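1-Cys peroxiredoxin (Vibrio vulnificus MO6-24/O, PDB 5K2I) probably reduces peroxides through a single peroxidatic cysteine, as a 1-Cys peroxiredoxin, and is implicated in scavenging peroxides and nitric oxide. Local coordinates at residues Met1-Gln4 against Gly5-Leu8; Leu97-Gly100 against Asp101-Thr105; Val147-Ala150 against Glu151-Leu154. One frame throughout, in Å; residues are numbered along the deposited sequence.

Contact 1 of 3, residues Met1-Gln4 against Gly5-Leu8; sequences MIAQ and GQTL
Ala3 and Gln6 close a type II beta turn, with Gln6 N donating to Ala3 O at 3.1 Å. Gln4 and Gly5 hold the two corners of the turn. With its positive phi of 93°, Gly5 takes the third position, where a CB would collide with Gln4 O.

The side chain of Gln6 adds a second bond to Ala3. Its CG stands anti to the carbonyl carbon (chi1 -63°), and the extended chain runs back along the first arm of the turn. There Gln6 OE1 accepts from Ala3 N at 2.9 Å. This bond is fairly straight, and the donor is tilted only a little from the amide plane. Ala3 is thus gripped at its N-H by the side chain of Gln6 and at its C=O by the backbone of Gln6. Gln6 CG also passes Ala3 CB at 4.0 Å.

The turn belongs to the N-terminal loop of a thioredoxin-like fold, ahead of strand 12-17. It lies along strand 133-139: Gly5 and Gln6 form backbone hydrogen bonds with Val134, and Gln4 OE1 accepts from Leu137 N.

Ile2 and Gln6 run past each other in opposite senses. Ile2 CG1 lies 3.7 Å from Gln6 OE1, beside the amide oxygen. With CG1 anti to the backbone N (chi1 -171°), the chain carries CD1 across to the second arm. Ile2 CD1 reaches 4.0 Å from Leu8 CA. The two side chains meet where Ile2 CD1 lies 4.4 Å from Leu8 CD2. Ile2 and Leu8 are buried, and both rest on Val134 and Met127. Leu8 also packs against Val26 and Leu27 of helix 26-29.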
loop_
_atom_site.group_PDB
_atom_site.type_symbol
_atom_site.label_atom_id
_atom_site.label_comp_id
_atom_site.label_asym_id
_atom_site.label_seq_id
_atom_site.Cartn_x
_atom_site.Cartn_y
_atom_site.Cartn_z
ATOM N N MET A 1 3.845 15.868 13.863
ATOM C CA MET A 1 3.548 16.470 12.567
ATOM C C MET A 1 2.763 17.760 12.750
ATOM O O MET A 1 2.297 18.057 13.851
ATOM C CB MET A 1 2.752 15.502 11.693
ATOM C CG MET A 1 1.282 15.437 12.024
ATOM S SD MET A 1 0.480 14.066 11.176
ATOM C CE MET A 1 1.374 12.682 11.881
ATOM N N ILE A 2 2.598 18.510 11.664
ATOM C CA ILE A 2 1.836 19.751 11.700
ATOM C C ILE A 2 0.399 19.509 12.194
ATOM O O ILE A 2 -0.196 18.459 11.937
ATOM C CB ILE A 2 1.823 20.424 10.296
ATOM C CG1 ILE A 2 1.231 21.834 10.368
ATOM C CG2 ILE A 2 1.089 19.555 9.280
ATOM C CD1 ILE A 2 1.618 22.728 9.197
ATOM N N ALA A 3 -0.149 20.489 12.905
ATOM C CA ALA A 3 -1.508 20.399 13.398
ATOM C C ALA A 3 -2.445 21.261 12.579
ATOM O O ALA A 3 -2.034 22.289 12.019
ATOM C CB ALA A 3 -1.573 20.805 14.862
ATOM N N GLN A 4 -3.707 20.847 12.531
ATOM C CA GLN A 4 -4.755 21.680 11.966
ATOM C C GLN A 4 -4.828 22.963 12.767
ATOM O O GLN A 4 -4.656 22.953 13.997
ATOM C CB GLN A 4 -6.093 20.932 11.965
ATOM C CG GLN A 4 -6.016 19.678 11.104
ATOM C CD GLN A 4 -7.239 18.796 11.160
ATOM O OE1 GLN A 4 -7.426 17.928 10.297
ATOM N NE2 GLN A 4 -8.076 19.001 12.167
ATOM N N GLY A 5 -5.043 24.071 12.064
ATOM C CA GLY A 5 -5.064 25.381 12.684
ATOM C C GLY A 5 -3.714 26.071 12.640
ATOM O O GLY A 5 -3.620 27.269 12.909
ATOM N N GLN A 6 -2.660 25.327 12.316
ATOM C CA GLN A 6 -1.343 25.933 12.167
ATOM C C GLN A 6 -1.139 26.415 10.742
ATOM O O GLN A 6 -1.622 25.804 9.787
ATOM C CB GLN A 6 -0.220 24.953 12.526
ATOM C CG GLN A 6 -0.209 24.486 13.981
ATOM C CD GLN A 6 1.112 23.843 14.373
ATOM O OE1 GLN A 6 1.432 22.735 13.946
ATOM N NE2 GLN A 6 1.901 24.555 15.174
ATOM N N THR A 7 -0.422 27.517 10.599
ATOM C CA THR A 7 0.019 27.971 9.300
ATOM C C THR A 7 1.070 26.991 8.759
ATOM O O THR A 7 1.874 26.462 9.529
ATOM C CB THR A 7 0.577 29.401 9.418
ATOM O OG1 THR A 7 -0.441 30.256 9.962
ATOM C CG2 THR A 7 1.031 29.936 8.083
ATOM N N LEU A 8 1.067 26.744 7.450
ATOM C CA LEU A 8 2.114 25.945 6.835
ATOM C C LEU A 8 3.491 26.489 7.188
ATOM O O LEU A 8 3.643 27.705 7.394
ATOM C CB LEU A 8 1.977 25.943 5.313
ATOM C CG LEU A 8 0.855 25.147 4.675
ATOM C CD1 LEU A 8 0.816 25.463 3.171
ATOM C CD2 LEU A 8 1.056 23.665 4.914
#

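Contact 2 of 3, residues Leu97-Gly100 against Asp101-Thr105; sequences LADG and DASFT
The strand-to-helix turn between strand 95-98 and helix 103-108 is held by Asp99, which bonds to Phe104 and Thr105. The backbone makes a type I beta turn from Asp99 to Ala102, closed by Ala102 N on Asp99 O at 3.0 Å.

Asp99 CG lies anti to the backbone N (chi1 -176°), which sends the carboxylate toward the backbone of Phe104 and Thr105. Phe104 N donates to Asp99 OD1 at 3.0 Å, on the syn side and somewhat out of the carboxylate plane. Thr105 OG1 gives Asp99 OD2 a short bond of 2.7 Å, on the anti lone pair. Thr105 N gives Asp99 OD2 a second at 2.9 Å, from above the carboxylate plane. Three donors hold this buried group and would fix its rotation. They, with the helix N-terminus, probably favour its charged form. Asp101 OD1, 3.8 Å from Asp99 OD1, would work against this, so the geometry leaves the balance open.

Phe104 CB sits 3.4 Å from Asp99 OD1. The ring plane stands at 89° to the carboxylate, and the ring packs on Leu13, Val26 and Tyr125.

Asp101 OD1 accepts from Ser103 N at 3.0 Å, which makes an Asx turn. Ser103 OG adds a second donor to it. A type I turn thus overlaps an Asx turn, with Ala102 at the N-cap and Asp99 bonding to the first N-H groups of helix 103-108.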
loop_
_atom_site.group_PDB
_atom_site.type_symbol
_atom_site.label_atom_id
_atom_site.label_comp_id
_atom_site.label_asym_id
_atom_site.label_seq_id
_atom_site.Cartn_x
_atom_site.Cartn_y
_atom_site.Cartn_z
ATOM N N LEU A 97 4.241 20.571 -7.858
ATOM C CA LEU A 97 5.220 21.237 -6.997
ATOM C C LEU A 97 6.273 20.276 -6.481
ATOM O O LEU A 97 5.969 19.149 -6.071
ATOM C CB LEU A 97 4.522 21.909 -5.807
ATOM C CG LEU A 97 3.510 23.009 -6.145
ATOM C CD1 LEU A 97 2.747 23.494 -4.894
ATOM C CD2 LEU A 97 4.197 24.166 -6.832
ATOM N N ALA A 98 7.515 20.739 -6.495
ATOM C CA ALA A 98 8.665 19.921 -6.146
ATOM C C ALA A 98 9.282 20.302 -4.805
ATOM O O ALA A 98 9.548 21.487 -4.536
ATOM C CB ALA A 98 9.725 20.027 -7.244
ATOM N N ASP A 99 9.503 19.293 -3.970
ATOM C CA ASP A 99 10.240 19.456 -2.718
ATOM C C ASP A 99 11.543 18.662 -2.801
ATOM O O ASP A 99 11.708 17.656 -2.128
ATOM C CB ASP A 99 9.360 18.982 -1.554
ATOM C CG ASP A 99 9.993 19.202 -0.198
ATOM O OD1 ASP A 99 10.770 20.172 -0.047
ATOM O OD2 ASP A 99 9.695 18.401 0.722
ATOM N N GLY A 100 12.472 19.106 -3.642
ATOM C CA GLY A 100 13.576 18.252 -4.049
ATOM C C GLY A 100 14.539 17.787 -2.976
ATOM O O GLY A 100 15.157 16.726 -3.108
ATOM N N ASP A 101 14.687 18.590 -1.930
ATOM C CA ASP A 101 15.576 18.251 -0.828
ATOM C C ASP A 101 14.798 17.837 0.422
ATOM O O ASP A 101 15.385 17.715 1.493
ATOM C CB ASP A 101 16.504 19.434 -0.504
ATOM C CG ASP A 101 15.757 20.666 0.003
ATOM O OD1 ASP A 101 14.502 20.664 0.043
ATOM O OD2 ASP A 101 16.438 21.672 0.331
ATOM N N ALA A 102 13.484 17.637 0.271
ATOM C CA ALA A 102 12.581 17.190 1.349
ATOM C C ALA A 102 12.441 18.201 2.483
ATOM O O ALA A 102 11.929 17.854 3.538
ATOM C CB ALA A 102 13.036 15.825 1.920
ATOM N N SER A 103 12.863 19.445 2.265
ATOM C CA SER A 103 12.826 20.427 3.348
ATOM C C SER A 103 11.402 20.779 3.773
ATOM O O SER A 103 11.141 20.922 4.958
ATOM C CB SER A 103 13.589 21.694 2.955
ATOM O OG SER A 103 13.056 22.268 1.778
ATOM N N PHE A 104 10.476 20.908 2.826
ATOM C CA PHE A 104 9.087 21.218 3.161
ATOM C C PHE A 104 8.463 20.034 3.910
ATOM O O PHE A 104 7.804 20.204 4.943
ATOM C CB PHE A 104 8.305 21.560 1.879
ATOM C CG PHE A 104 6.814 21.731 2.066
ATOM C CD1 PHE A 104 6.278 22.901 2.576
ATOM C CD2 PHE A 104 5.944 20.725 1.675
ATOM C CE1 PHE A 104 4.888 23.042 2.712
ATOM C CE2 PHE A 104 4.570 20.864 1.800
ATOM C CZ PHE A 104 4.043 22.021 2.323
ATOM N N THR A 105 8.728 18.834 3.404
ATOM C CA THR A 105 8.181 17.607 3.971
ATOM C C THR A 105 8.673 17.388 5.393
ATOM O O THR A 105 7.889 17.030 6.284
ATOM C CB THR A 105 8.547 16.415 3.069
ATOM O OG1 THR A 105 8.003 16.638 1.760
ATOM C CG2 THR A 105 8.011 15.119 3.614
#

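Contact 3 of 3, residues Val147-Ala150 against Glu151-Leu154; sequences VSNA and ETIL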
loop_
_atom_site.group_PDB
_atom_site.type_symbol
_atom_site.label_atom_id
_atom_site.label_comp_id
_atom_site.label_asym_id
_atom_site.label_seq_id
_atom_site.Cartn_x
_atom_site.Cartn_y
_atom_site.Cartn_z
ATOM N N VAL A 147 -8.181 4.199 4.513
ATOM C CA VAL A 147 -8.169 4.358 3.064
ATOM C C VAL A 147 -8.792 5.676 2.601
ATOM O O VAL A 147 -9.764 5.685 1.839
ATOM C CB VAL A 147 -8.916 3.199 2.371
ATOM C CG1 VAL A 147 -8.508 3.120 0.918
ATOM C CG2 VAL A 147 -8.626 1.885 3.058
ATOM N N SER A 148 -8.233 6.791 3.054
ATOM C CA SER A 148 -8.738 8.096 2.657
ATOM C C SER A 148 -8.311 8.392 1.220
ATOM O O SER A 148 -7.407 7.744 0.688
ATOM C CB SER A 148 -8.237 9.177 3.610
ATOM O OG SER A 148 -6.883 8.931 3.950
ATOM N N ASN A 149 -8.961 9.373 0.599
ATOM C CA ASN A 149 -8.771 9.645 -0.823
ATOM C C ASN A 149 -9.264 11.043 -1.200
ATOM O O ASN A 149 -9.584 11.854 -0.327
ATOM C CB ASN A 149 -9.508 8.576 -1.629
ATOM C CG ASN A 149 -10.957 8.408 -1.174
ATOM O OD1 ASN A 149 -11.606 9.373 -0.775
ATOM N ND2 ASN A 149 -11.463 7.174 -1.223
ATOM N N ALA A 150 -9.349 11.332 -2.495
ATOM C CA ALA A 150 -9.842 12.641 -2.921
ATOM C C ALA A 150 -11.298 12.843 -2.494
ATOM O O ALA A 150 -11.696 13.954 -2.163
ATOM C CB ALA A 150 -9.696 12.806 -4.432
ATOM N N GLU A 151 -12.087 11.765 -2.473
ATOM C CA GLU A 151 -13.475 11.859 -2.008
ATOM C C GLU A 151 -13.560 12.283 -0.547
ATOM O O GLU A 151 -14.500 12.976 -0.160
ATOM C CB GLU A 151 -14.220 10.529 -2.182
ATOM C CG GLU A 151 -14.580 10.183 -3.615
ATOM C CD GLU A 151 -15.787 10.947 -4.165
ATOM O OE1 GLU A 151 -16.480 11.666 -3.406
ATOM O OE2 GLU A 151 -16.048 10.813 -5.379
ATOM N N THR A 152 -12.597 11.851 0.264
ATOM C CA THR A 152 -12.548 12.255 1.666
ATOM C C THR A 152 -12.409 13.768 1.750
ATOM O O THR A 152 -13.063 14.416 2.565
ATOM C CB THR A 152 -11.382 11.601 2.420
ATOM O OG1 THR A 152 -11.282 10.224 2.042
ATOM C CG2 THR A 152 -11.592 11.702 3.931
ATOM N N ILE A 153 -11.555 14.320 0.896
ATOM C CA ILE A 153 -11.346 15.763 0.852
ATOM C C ILE A 153 -12.604 16.478 0.359
ATOM O O ILE A 153 -13.031 17.475 0.942
ATOM C CB ILE A 153 -10.138 16.113 -0.048
ATOM C CG1 ILE A 153 -8.826 15.656 0.610
ATOM C CG2 ILE A 153 -10.106 17.610 -0.376
ATOM C CD1 ILE A 153 -8.464 16.407 1.885
ATOM N N LEU A 154 -13.205 15.952 -0.704
ATOM C CA LEU A 154 -14.432 16.526 -1.234
ATOM C C LEU A 154 -15.512 16.607 -0.154
ATOM O O LEU A 154 -16.211 17.610 -0.039
ATOM C CB LEU A 154 -14.926 15.708 -2.430
ATOM C CG LEU A 154 -16.215 16.203 -3.083
ATOM C CD1 LEU A 154 -16.019 17.587 -3.704
ATOM C CD2 LEU A 154 -16.698 15.208 -4.124
#
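Asn149 meets Thr152 at the start of helix 150-156, and its side chain can be followed outward from CB. Asn149 CB lies 4.2 Å from Glu151 N, beside the first turn. CG is set between the backbone N and the carbonyl carbon (chi1 51°), which folds the amide back over the open end of the helix. Asn149 CG comes within 3.7 Å of Thr152 OG1. At the tip the two amide atoms part. Asn149 OD1 accepts from Thr152 N at 2.9 Å, with the donor nearly along the C=O axis. Asn149 OD1 also lies 3.2 Å from Glu151 CB. ND2 turns to another partner, donating to Glu50 OE1.

Thr152 answers the cap. Thr152 OG1 accepts from Asn149 N at 2.9 Å, with an N-H...O angle of 152°. The pair of reciprocal bonds, side chain to backbone each way, is a capping box. The Asn149 and Thr152 side chains lie roughly perpendicular. Ser148 CB lies 3.6 Å from Thr152 OG1, just ahead of the cap.

Within the helix, Leu154 N donates to Ala150 O at 2.9 Å. The bond from Ile153 N to Asn149 O is weak.

Ala150 and Ile153 face inward. Both touch Tyr56 of helix 53-65, and Ala150 also touches Leu59. Ile153 reaches Ala126 and Ile128 of strand 120-130 and, like Thr152, touches Asn138 of strand 133-139.

All three contacts are local and partly buried. Contact 1 is a loop turn, mostly exposed, with Ile2 and Leu8 buried on the sheet. Contact 2 differs in burying a carboxylate, while Asp101 stays exposed. Contact 3 also stabilises a helix start, but with a neutral amide in place of two carboxylates. Contacts 1 and 2 touch through Leu8 CD2 and Phe104 CZ, 4.3 Å apart, and both pack on Val26 of helix 26-29. All three touch strand 120-130; contacts 1 and 3 also share strand 133-139. Contacts 2 and 3 lie on opposite sides of the chain's centre, their own centres about 23 Å apart.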